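Side-chain contacts in insecticidal Delta-Endotoxin Cry8Ea1 (Bacillus Thuringiensis, PDB 3EB7), which kills larvae of the beetle Holotrichia parallela, probably by binding midgut receptors and forming pores in the gut membrane, as other three-domain Cry toxins do: residues 401-404 with 410-413; 504-509 with 537-542; 258-263 with 423-428; 27-32 with 147-152. All coordinates share one frame; numbering follows the deposited sequence.

Interaction 1: residues 401-404 with 410-413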
loop_
_atom_site.group_PDB
_atom_site.type_symbol
_atom_site.label_atom_id
_atom_site.label_comp_id
_atom_site.label_asym_id
_atom_site.label_seq_id
_atom_site.Cartn_x
_atom_site.Cartn_y
_atom_site.Cartn_z
ATOM N N PRO A 401 -6.552 2.937 -12.019
ATOM C CA PRO A 401 -7.353 1.747 -11.696
ATOM C C PRO A 401 -6.533 0.450 -11.865
ATOM O O PRO A 401 -5.457 0.467 -12.485
ATOM C CB PRO A 401 -8.517 1.818 -12.706
ATOM C CG PRO A 401 -8.562 3.194 -13.149
ATOM C CD PRO A 401 -7.129 3.684 -13.146
ATOM N N GLU A 402 -7.047 -0.641 -11.305
ATOM C CA GLU A 402 -6.361 -1.916 -11.285
ATOM C C GLU A 402 -6.457 -2.628 -12.636
ATOM O O GLU A 402 -5.768 -3.630 -12.875
ATOM C CB GLU A 402 -6.945 -2.818 -10.169
ATOM C CG GLU A 402 -6.474 -2.393 -8.781
ATOM C CD GLU A 402 -7.064 -3.219 -7.634
ATOM O OE1 GLU A 402 -7.691 -4.279 -7.912
ATOM O OE2 GLU A 402 -6.886 -2.794 -6.449
ATOM N N THR A 403 -7.325 -2.103 -13.496
ATOM C CA THR A 403 -7.555 -2.625 -14.842
ATOM C C THR A 403 -8.217 -1.535 -15.698
ATOM O O THR A 403 -8.807 -0.575 -15.165
ATOM C CB THR A 403 -8.473 -3.879 -14.803
ATOM O OG1 THR A 403 -8.546 -4.461 -16.103
ATOM C CG2 THR A 403 -9.898 -3.523 -14.374
ATOM N N LEU A 404 -8.111 -1.681 -17.018
ATOM C CA LEU A 404 -8.929 -0.909 -17.947
ATOM C C LEU A 404 -10.077 -1.759 -18.556
ATOM O O LEU A 404 -10.907 -1.247 -19.318
ATOM C CB LEU A 404 -8.058 -0.283 -19.033
ATOM C CG LEU A 404 -7.030 0.757 -18.563
ATOM C CD1 LEU A 404 -6.076 1.115 -19.701
ATOM C CD2 LEU A 404 -7.680 2.024 -17.957
ATOM N N GLU A 410 -15.565 0.720 -10.915
ATOM C CA GLU A 410 -15.445 -0.664 -10.448
ATOM C C GLU A 410 -14.013 -1.073 -10.090
ATOM O O GLU A 410 -13.824 -1.775 -9.120
ATOM C CB GLU A 410 -16.069 -1.660 -11.440
ATOM C CG GLU A 410 -17.554 -1.322 -11.734
ATOM C CD GLU A 410 -18.295 -2.358 -12.614
ATOM O OE1 GLU A 410 -19.464 -2.701 -12.255
ATOM O OE2 GLU A 410 -17.725 -2.831 -13.644
ATOM N N ALA A 411 -13.005 -0.590 -10.814
ATOM C CA ALA A 411 -11.641 -1.083 -10.634
ATOM C C ALA A 411 -10.636 -0.116 -9.946
ATOM O O ALA A 411 -9.428 -0.374 -9.923
ATOM C CB ALA A 411 -11.107 -1.551 -11.953
ATOM N N TYR A 412 -11.127 0.973 -9.368
ATOM C CA TYR A 412 -10.267 1.960 -8.752
ATOM C C TYR A 412 -9.391 1.335 -7.639
ATOM O O TYR A 412 -9.833 0.436 -6.932
ATOM C CB TYR A 412 -11.082 3.160 -8.230
ATOM C CG TYR A 412 -12.124 2.856 -7.187
ATOM C CD1 TYR A 412 -11.825 2.983 -5.820
ATOM C CD2 TYR A 412 -13.441 2.465 -7.557
ATOM C CE1 TYR A 412 -12.782 2.731 -4.841
ATOM C CE2 TYR A 412 -14.415 2.190 -6.569
ATOM C CZ TYR A 412 -14.073 2.338 -5.218
ATOM O OH TYR A 412 -15.020 2.084 -4.223
ATOM N N SER A 413 -8.149 1.799 -7.520
ATOM C CA SER A 413 -7.222 1.201 -6.551
ATOM C C SER A 413 -7.162 1.965 -5.224
ATOM O O SER A 413 -6.794 1.372 -4.212
ATOM C CB SER A 413 -5.828 1.038 -7.152
ATOM O OG SER A 413 -5.322 2.276 -7.628
#

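Interaction 2: residues 504-509 with 537-542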
loop_
_atom_site.group_PDB
_atom_site.type_symbol
_atom_site.label_atom_id
_atom_site.label_comp_id
_atom_site.label_asym_id
_atom_site.label_seq_id
_atom_site.Cartn_x
_atom_site.Cartn_y
_atom_site.Cartn_z
ATOM N N ARG A 504 0.099 -10.540 15.029
ATOM C CA ARG A 504 1.446 -10.294 14.520
ATOM C C ARG A 504 2.093 -9.155 15.320
ATOM O O ARG A 504 1.517 -8.071 15.462
ATOM C CB ARG A 504 1.411 -9.979 13.015
ATOM C CG ARG A 504 2.778 -10.045 12.330
ATOM C CD ARG A 504 2.631 -10.159 10.769
ATOM N NE ARG A 504 3.945 -10.183 10.119
ATOM C CZ ARG A 504 4.331 -9.371 9.138
ATOM N NH1 ARG A 504 3.489 -8.461 8.631
ATOM N NH2 ARG A 504 5.566 -9.474 8.647
ATOM N N TYR A 505 3.278 -9.415 15.869
ATOM C CA TYR A 505 3.932 -8.435 16.728
ATOM C C TYR A 505 5.447 -8.457 16.610
ATOM O O TYR A 505 6.018 -9.354 16.054
ATOM C CB TYR A 505 3.531 -8.635 18.191
ATOM C CG TYR A 505 4.247 -9.808 18.846
ATOM C CD1 TYR A 505 3.733 -11.095 18.749
ATOM C CD2 TYR A 505 5.465 -9.624 19.536
ATOM C CE1 TYR A 505 4.383 -12.180 19.345
ATOM C CE2 TYR A 505 6.128 -10.698 20.119
ATOM C CZ TYR A 505 5.574 -11.970 20.027
ATOM O OH TYR A 505 6.214 -13.042 20.593
ATOM N N CYS A 506 6.082 -7.433 17.150
ATOM C CA CYS A 506 7.508 -7.418 17.323
ATOM C C CYS A 506 7.746 -6.774 18.703
ATOM O O CYS A 506 7.137 -5.724 19.012
ATOM C CB CYS A 506 8.152 -6.612 16.194
ATOM S SG CYS A 506 9.937 -6.344 16.399
ATOM N N SER A 507 8.592 -7.389 19.540
ATOM C CA SER A 507 8.988 -6.752 20.823
ATOM C C SER A 507 10.423 -7.031 21.218
ATOM O O SER A 507 10.987 -8.029 20.807
ATOM C CB SER A 507 8.089 -7.187 21.964
ATOM O OG SER A 507 8.161 -8.583 22.132
ATOM N N SER A 508 11.000 -6.112 21.994
ATOM C CA SER A 508 12.288 -6.290 22.649
ATOM C C SER A 508 12.116 -6.926 24.046
ATOM O O SER A 508 13.099 -7.161 24.737
ATOM C CB SER A 508 12.990 -4.934 22.790
ATOM O OG SER A 508 12.135 -4.002 23.449
ATOM N N VAL A 509 10.871 -7.202 24.451
ATOM C CA VAL A 509 10.556 -7.713 25.793
ATOM C C VAL A 509 9.537 -8.851 25.740
ATOM O O VAL A 509 8.816 -8.957 24.755
ATOM C CB VAL A 509 10.027 -6.594 26.751
ATOM C CG1 VAL A 509 11.107 -5.605 27.029
ATOM C CG2 VAL A 509 8.730 -5.927 26.218
ATOM N N GLN A 537 14.818 1.248 13.215
ATOM C CA GLN A 537 15.403 1.207 11.876
ATOM C C GLN A 537 16.154 -0.077 11.661
ATOM O O GLN A 537 16.300 -0.541 10.524
ATOM C CB GLN A 537 16.353 2.369 11.672
ATOM C CG GLN A 537 15.714 3.780 11.741
ATOM C CD GLN A 537 15.716 4.391 13.172
ATOM O OE1 GLN A 537 15.949 3.688 14.190
ATOM N NE2 GLN A 537 15.454 5.718 13.244
ATOM N N SER A 538 16.592 -0.681 12.761
ATOM C CA SER A 538 17.310 -1.947 12.712
ATOM C C SER A 538 16.395 -3.182 12.696
ATOM O O SER A 538 16.874 -4.299 12.502
ATOM C CB SER A 538 18.346 -2.028 13.854
ATOM O OG SER A 538 19.167 -0.866 13.854
ATOM N N LEU A 539 15.093 -3.007 12.876
ATOM C CA LEU A 539 14.211 -4.190 12.869
ATOM C C LEU A 539 14.168 -4.800 11.479
ATOM O O LEU A 539 14.174 -4.094 10.504
ATOM C CB LEU A 539 12.795 -3.879 13.375
ATOM C CG LEU A 539 12.738 -3.253 14.765
ATOM C CD1 LEU A 539 11.286 -2.998 15.259
ATOM C CD2 LEU A 539 13.551 -4.081 15.797
ATOM N N LYS A 540 14.139 -6.116 11.407
ATOM C CA LYS A 540 14.107 -6.836 10.141
ATOM C C LYS A 540 12.903 -7.746 10.051
ATOM O O LYS A 540 12.179 -7.911 11.033
ATOM C CB LYS A 540 15.397 -7.617 9.969
ATOM C CG LYS A 540 16.394 -6.881 9.066
ATOM C CD LYS A 540 17.263 -5.942 9.805
ATOM C CE LYS A 540 18.404 -5.442 8.911
ATOM N NZ LYS A 540 18.056 -4.333 7.989
ATOM N N TYR A 541 12.681 -8.341 8.884
ATOM C CA TYR A 541 11.577 -9.279 8.701
ATOM C C TYR A 541 11.466 -10.329 9.829
ATOM O O TYR A 541 10.396 -10.501 10.388
ATOM C CB TYR A 541 11.638 -9.985 7.338
ATOM C CG TYR A 541 10.431 -10.858 7.160
ATOM C CD1 TYR A 541 9.209 -10.309 6.739
ATOM C CD2 TYR A 541 10.466 -12.216 7.517
ATOM C CE1 TYR A 541 8.049 -11.107 6.636
ATOM C CE2 TYR A 541 9.322 -13.029 7.424
ATOM C CZ TYR A 541 8.120 -12.459 6.974
ATOM O OH TYR A 541 7.002 -13.248 6.843
ATOM N N GLU A 542 12.578 -11.008 10.147
ATOM C CA GLU A 542 12.637 -12.063 11.193
ATOM C C GLU A 542 12.208 -11.642 12.630
ATOM O O GLU A 542 11.858 -12.498 13.446
ATOM C CB GLU A 542 14.038 -12.661 11.255
ATOM C CG GLU A 542 15.090 -11.636 11.672
ATOM C CD GLU A 542 16.463 -12.267 11.971
ATOM O OE1 GLU A 542 17.119 -11.805 12.953
ATOM O OE2 GLU A 542 16.867 -13.232 11.237
#

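Interaction 3: residues 258-263 with 423-428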
loop_
_atom_site.group_PDB
_atom_site.type_symbol
_atom_site.label_atom_id
_atom_site.label_comp_id
_atom_site.label_asym_id
_atom_site.label_seq_id
_atom_site.Cartn_x
_atom_site.Cartn_y
_atom_site.Cartn_z
ATOM N N ASP A 258 8.912 27.702 -6.962
ATOM C CA ASP A 258 9.950 28.711 -7.225
ATOM C C ASP A 258 10.113 29.598 -6.011
ATOM O O ASP A 258 11.198 30.101 -5.748
ATOM C CB ASP A 258 9.529 29.621 -8.389
ATOM C CG ASP A 258 9.780 29.001 -9.759
ATOM O OD1 ASP A 258 10.461 27.936 -9.853
ATOM O OD2 ASP A 258 9.275 29.619 -10.744
ATOM N N SER A 259 9.012 29.859 -5.311
ATOM C CA SER A 259 9.107 30.658 -4.092
ATOM C C SER A 259 8.182 30.085 -3.028
ATOM O O SER A 259 7.027 30.448 -2.929
ATOM C CB SER A 259 8.852 32.129 -4.393
ATOM O OG SER A 259 9.140 32.931 -3.265
ATOM N N ALA A 260 8.711 29.148 -2.247
ATOM C CA ALA A 260 7.896 28.321 -1.363
ATOM C C ALA A 260 8.740 27.939 -0.147
ATOM O O ALA A 260 9.932 28.150 -0.175
ATOM C CB ALA A 260 7.452 27.097 -2.096
ATOM N N PRO A 261 8.116 27.382 0.919
ATOM C CA PRO A 261 8.862 26.955 2.125
ATOM C C PRO A 261 9.911 25.831 1.872
ATOM O O PRO A 261 9.872 25.140 0.862
ATOM C CB PRO A 261 7.752 26.438 3.072
ATOM C CG PRO A 261 6.507 26.923 2.529
ATOM C CD PRO A 261 6.669 27.159 1.072
ATOM N N SER A 262 10.812 25.654 2.810
ATOM C CA SER A 262 11.823 24.625 2.748
ATOM C C SER A 262 11.194 23.245 2.677
ATOM O O SER A 262 10.004 23.081 2.983
ATOM C CB SER A 262 12.668 24.679 4.006
ATOM O OG SER A 262 11.837 24.364 5.106
ATOM N N PHE A 263 12.023 22.283 2.260
ATOM C CA PHE A 263 11.780 20.854 2.369
ATOM C C PHE A 263 11.125 20.436 3.709
ATOM O O PHE A 263 10.033 19.810 3.711
ATOM C CB PHE A 263 13.094 20.079 2.207
ATOM C CG PHE A 263 12.901 18.579 2.069
ATOM C CD1 PHE A 263 12.933 17.977 0.807
ATOM C CD2 PHE A 263 12.664 17.776 3.185
ATOM C CE1 PHE A 263 12.743 16.609 0.669
ATOM C CE2 PHE A 263 12.464 16.401 3.060
ATOM C CZ PHE A 263 12.511 15.814 1.795
ATOM N N ARG A 423 -0.178 27.988 2.199
ATOM C CA ARG A 423 -0.535 29.299 1.638
ATOM C C ARG A 423 0.679 29.936 0.974
ATOM O O ARG A 423 1.805 29.641 1.357
ATOM C CB ARG A 423 -0.980 30.249 2.758
ATOM C CG ARG A 423 -2.503 30.354 2.976
ATOM C CD ARG A 423 -3.147 31.028 1.799
ATOM N NE ARG A 423 -3.979 32.138 2.201
ATOM C CZ ARG A 423 -4.473 33.066 1.385
ATOM N NH1 ARG A 423 -4.241 33.060 0.062
ATOM N NH2 ARG A 423 -5.209 34.019 1.933
ATOM N N ASN A 424 0.437 30.840 0.007
ATOM C CA ASN A 424 1.487 31.621 -0.677
ATOM C C ASN A 424 2.762 30.856 -0.901
ATOM O O ASN A 424 3.743 31.110 -0.186
ATOM C CB ASN A 424 1.887 32.881 0.105
ATOM C CG ASN A 424 0.720 33.619 0.679
ATOM O OD1 ASN A 424 0.852 34.230 1.756
ATOM N ND2 ASN A 424 -0.428 33.590 -0.011
ATOM N N PRO A 425 2.773 29.950 -1.897
ATOM C CA PRO A 425 1.659 29.705 -2.837
ATOM C C PRO A 425 0.530 28.802 -2.254
ATOM O O PRO A 425 0.800 27.964 -1.391
ATOM C CB PRO A 425 2.356 29.035 -4.008
ATOM C CG PRO A 425 3.486 28.289 -3.369
ATOM C CD PRO A 425 3.925 29.083 -2.168
ATOM N N ASP A 426 -0.712 29.003 -2.706
ATOM C CA ASP A 426 -1.887 28.274 -2.184
ATOM C C ASP A 426 -1.955 26.918 -2.866
ATOM O O ASP A 426 -2.432 26.796 -4.021
ATOM C CB ASP A 426 -3.174 29.072 -2.418
ATOM C CG ASP A 426 -3.128 30.478 -1.778
ATOM O OD1 ASP A 426 -2.435 30.655 -0.743
ATOM O OD2 ASP A 426 -3.797 31.411 -2.291
ATOM N N VAL A 427 -1.400 25.921 -2.182
ATOM C CA VAL A 427 -1.236 24.605 -2.755
ATOM C C VAL A 427 -1.722 23.470 -1.824
ATOM O O VAL A 427 -1.135 23.240 -0.769
ATOM C CB VAL A 427 0.251 24.321 -3.188
ATOM C CG1 VAL A 427 0.351 22.978 -3.848
ATOM C CG2 VAL A 427 0.790 25.380 -4.121
ATOM N N PRO A 428 -2.796 22.766 -2.231
ATOM C CA PRO A 428 -3.255 21.544 -1.544
ATOM C C PRO A 428 -2.509 20.265 -1.941
ATOM O O PRO A 428 -1.932 20.173 -3.036
ATOM C CB PRO A 428 -4.745 21.448 -1.931
ATOM C CG PRO A 428 -4.926 22.313 -3.198
ATOM C CD PRO A 428 -3.661 23.145 -3.383
#

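Interaction 4: residues 27-32 with 147-152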
loop_
_atom_site.group_PDB
_atom_site.type_symbol
_atom_site.label_atom_id
_atom_site.label_comp_id
_atom_site.label_asym_id
_atom_site.label_seq_id
_atom_site.Cartn_x
_atom_site.Cartn_y
_atom_site.Cartn_z
ATOM N N GLY A 27 -7.031 -24.413 -10.462
ATOM C CA GLY A 27 -7.733 -23.581 -11.460
ATOM C C GLY A 27 -7.413 -22.092 -11.352
ATOM O O GLY A 27 -6.959 -21.477 -12.336
ATOM N N PRO A 28 -7.659 -21.497 -10.158
ATOM C CA PRO A 28 -7.258 -20.119 -9.829
ATOM C C PRO A 28 -5.769 -19.813 -10.077
ATOM O O PRO A 28 -5.463 -18.740 -10.594
ATOM C CB PRO A 28 -7.601 -20.009 -8.350
ATOM C CG PRO A 28 -8.781 -20.965 -8.190
ATOM C CD PRO A 28 -8.402 -22.128 -9.045
ATOM N N ILE A 29 -4.874 -20.756 -9.746
ATOM C CA ILE A 29 -3.440 -20.585 -9.886
ATOM C C ILE A 29 -3.027 -20.533 -11.369
ATOM O O ILE A 29 -2.146 -19.751 -11.753
ATOM C CB ILE A 29 -2.653 -21.642 -9.023
ATOM C CG1 ILE A 29 -2.737 -21.268 -7.537
ATOM C CG2 ILE A 29 -1.155 -21.818 -9.444
ATOM C CD1 ILE A 29 -2.228 -22.316 -6.645
ATOM N N VAL A 30 -3.687 -21.328 -12.208
ATOM C CA VAL A 30 -3.388 -21.325 -13.647
ATOM C C VAL A 30 -3.846 -20.003 -14.263
ATOM O O VAL A 30 -3.107 -19.361 -15.026
ATOM C CB VAL A 30 -4.025 -22.535 -14.348
ATOM C CG1 VAL A 30 -3.982 -22.392 -15.887
ATOM C CG2 VAL A 30 -3.304 -23.794 -13.910
ATOM N N SER A 31 -5.049 -19.597 -13.878
ATOM C CA SER A 31 -5.647 -18.342 -14.247
ATOM C C SER A 31 -4.805 -17.106 -13.831
ATOM O O SER A 31 -4.700 -16.122 -14.577
ATOM C CB SER A 31 -7.053 -18.299 -13.613
ATOM O OG SER A 31 -7.546 -16.963 -13.513
ATOM N N LEU A 32 -4.242 -17.164 -12.627
ATOM C CA LEU A 32 -3.358 -16.148 -12.082
ATOM C C LEU A 32 -2.069 -16.008 -12.903
ATOM O O LEU A 32 -1.710 -14.909 -13.288
ATOM C CB LEU A 32 -3.030 -16.503 -10.619
ATOM C CG LEU A 32 -1.952 -15.720 -9.867
ATOM C CD1 LEU A 32 -2.242 -14.191 -9.884
ATOM C CD2 LEU A 32 -1.874 -16.242 -8.434
ATOM N N LEU A 147 7.822 -20.959 -5.626
ATOM C CA LEU A 147 8.077 -21.793 -4.457
ATOM C C LEU A 147 6.801 -22.216 -3.735
ATOM O O LEU A 147 6.751 -23.290 -3.147
ATOM C CB LEU A 147 9.070 -21.106 -3.519
ATOM C CG LEU A 147 10.583 -21.432 -3.676
ATOM C CD1 LEU A 147 11.020 -22.263 -4.905
ATOM C CD2 LEU A 147 11.355 -20.163 -3.621
ATOM N N LYS A 148 5.754 -21.413 -3.806
ATOM C CA LYS A 148 4.468 -21.812 -3.220
ATOM C C LYS A 148 3.748 -22.942 -3.998
ATOM O O LYS A 148 3.031 -23.748 -3.408
ATOM C CB LYS A 148 3.603 -20.594 -3.059
ATOM C CG LYS A 148 2.146 -20.804 -2.875
ATOM C CD LYS A 148 1.496 -19.438 -3.131
ATOM C CE LYS A 148 0.079 -19.571 -3.627
ATOM N NZ LYS A 148 -0.796 -20.117 -2.522
ATOM N N ASP A 149 3.948 -23.007 -5.303
ATOM C CA ASP A 149 3.443 -24.133 -6.091
ATOM C C ASP A 149 4.058 -25.470 -5.666
ATOM O O ASP A 149 3.348 -26.500 -5.594
ATOM C CB ASP A 149 3.720 -23.894 -7.574
ATOM C CG ASP A 149 3.173 -22.578 -8.050
ATOM O OD1 ASP A 149 2.271 -22.024 -7.384
ATOM O OD2 ASP A 149 3.656 -22.095 -9.089
ATOM N N ALA A 150 5.358 -25.443 -5.379
ATOM C CA ALA A 150 6.042 -26.579 -4.747
ATOM C C ALA A 150 5.320 -27.045 -3.494
ATOM O O ALA A 150 5.230 -28.239 -3.267
ATOM C CB ALA A 150 7.481 -26.237 -4.414
ATOM N N SER A 151 4.794 -26.115 -2.697
ATOM C CA SER A 151 4.016 -26.455 -1.502
ATOM C C SER A 151 2.647 -27.056 -1.763
ATOM O O SER A 151 2.179 -27.901 -1.017
ATOM C CB SER A 151 3.836 -25.224 -0.619
ATOM O OG SER A 151 4.965 -25.091 0.190
ATOM N N ILE A 152 1.977 -26.578 -2.789
ATOM C CA ILE A 152 0.637 -27.063 -3.118
ATOM C C ILE A 152 0.642 -28.307 -4.016
ATOM O O ILE A 152 -0.240 -29.151 -3.889
ATOM C CB ILE A 152 -0.199 -25.943 -3.768
ATOM C CG1 ILE A 152 -0.231 -24.732 -2.828
ATOM C CG2 ILE A 152 -1.635 -26.393 -4.013
ATOM C CD1 ILE A 152 -0.440 -23.434 -3.559
#

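Interaction 1: residues 401-404 with 410-413
Glu402 and Ala411 are joined by a backbone hydrogen bond. Glu402 N donates its hydrogen to Ala411 O at 2.8 Å, and the bond is nearly straight at 172°. The donor sits 29° off the carbonyl plane. Carbons also pack on the same oxygen: Glu402 CB and Pro401 CA each lie 3.5 Å from Ala411 O.

The apolar contacts centre on the Ala411 methyl group, which faces the other segment. Thr403 CG2 meets Ala411 CB at 3.3 Å, tighter than usual for two methyls. Thr403 CG2 stands between its own backbone N and carbonyl carbon, while OG1 is turned to Asp405 N (chi1 -173°). Pro401 CB also packs on the Ala411 methyl, at 4.3 Å. Glu402 CG lies alongside Ser413 CB at 3.9 Å.

Polar ends are held from outside. Ser413 OG bonds to Pro400 O, and Tyr412 OH to Asp340. Glu402 and Ser413 both touch Ile11 of helix 2-20, in the N-terminal helical region. The contact closes a short loop that contains helix 408-411 and leads into strand 414-422, where the beta-sheet domain II of a three-domain Cry toxin meets the helical domain I.

Interaction 2: residues 504-509 with 537-542
Arg504 sends CG opposite its backbone N (chi1 -166°) and runs extended to NE, which carries the guanidinium out to Tyr541. Tyr541 starts with its CB pointing away from the strand. Its chi1 of -176° swings the ring back toward Arg504. Arg504 NH2 then comes within 3.6 Å of Tyr541 CE1, with CD1 of the same ring at 4.2 Å. The two side chains cross at about a right angle, and their planes are 45° apart. The approach is oblique, by van der Waals contact. The charge of Arg504 has its partner elsewhere: NH1 forms a salt bridge with Asp581 of strand 578-588.

The second contact is apolar. Cys506 SG and Leu539 CD1 meet at 3.8 Å, both side chains starting toward the opposite segment. Leu539 also touches Tyr579, and Cys506 touches Phe544. The backbones stay apart, with Cys506 CA and Leu539 CA 8.7 Å from each other.

Tyr541 also packs on Ile175, Ala176 and Ser179 of helix 161-191, and its backbone N bonds to Asp180. The loop 537-542 thus lies between strand 498-507 and the helical bundle, at the junction of the C-terminal beta-sandwich, domain III of the Cry fold, with domain I.

Interaction 3: residues 258-263 with 423-428
Pro425 is the centre of this small contact, and its ring atom CD does most of the touching. Pro425 CD lies 3.5 Å from Ser259 O, and CG is farther from the same oxygen at 4.2 Å. Ser259 therefore takes part through its backbone carbonyl, while its side chain stays clear of the other segment. Ala260 adds a methyl: Ala260 CB rests 4.0 Å from Pro425 CD. One proline carbon thus meets both a carbonyl oxygen and a methyl. The interaction is van der Waals contact over a modest buried area of 104 Å². The nearest alpha carbons, Ala260 CA and Pro425 CA, are 6.6 Å apart.

The peptide bond before Pro425 is cis. It makes a sharp bend between Asn424 and Pro425, just ahead of strand 427-434. Pro425 is buried, and its ring also touches Trp256 and Tyr359. Beside it, Arg423 NH1 and Asp426 OD2 form a salt bridge at 2.9 Å within the segment, though its hydrogen-bond geometry is weak. Asp426 OD2 has a second cationic partner in Lys300, and Arg423 NH2 bonds to Thr322.

The loop 258-263 ends at Ser262, the N-cap of helix 263-270, and the start of that helix. It packs against the turn joining strands 414-422 and 427-434, an antiparallel beta hairpin in the beta-sheet domain II of the three-domain Cry fold.

Interaction 4: residues 27-32 with 147-152
Ile29 and Ile152 meet end to end through their terminal methyls, Ile29 CD1 to Ile152 CD1 at 3.7 Å. Both side chains leave their helices toward the opposite segment. In each, CG1 lies opposite the carbonyl carbon (chi1 -74° in Ile29 and -56° in Ile152), and the chain then runs on roughly extended to CD1. The end of each isoleucine is thus presented to the other.

The other branch of Ile29 meets a carboxylate. Ile29 CG2 comes within 4.0 Å of Asp149 OD1 in van der Waals contact, and the two side chains run alongside each other, pointing opposite ways. The end of the Asp149 side chain approaches the helix of Ile29 more closely than its first bond would suggest.

These segments belong to helices 26-40 and 133-153 of the alpha-helical bundle of domain I, the part of three-domain Cry toxins generally linked to pore formation. The nearest alpha carbons, Ile29 CA and Asp149 CA, are 8.6 Å apart, and the contact is made by side chains alone.

Asp149 is buried, and its other oxygen, OD2, is hydrogen-bonded to two tyrosine hydroxyls, Tyr33 OH and Tyr85 OH. Those bonds help fix the carboxylate's rotation and would help stabilise a buried charge, if the carboxylate is ionised. Beyond the isoleucine pair, Ile152 also packs on Met227 in a loop.

The four contacts sample all three regions of the toxin and nowhere touch one another. Interaction 4 lies inside the N-terminal helical bundle. Interactions 1 and 3 belong to the middle beta-sheet region, and along the chain interaction 1 is nested within the loop that interaction 3 closes. Their centres are nevertheless 32 Å apart. Interaction 2 lies in the C-terminal region. Interactions 1 and 4 are the nearest pair, about 11 Å between nearest atoms, while interactions 3 and 4 are the farthest, with centres 50 Å apart. Interactions 1 and 2 both have side chains touching the helical region, through helix 2-20 and helix 161-191 respectively.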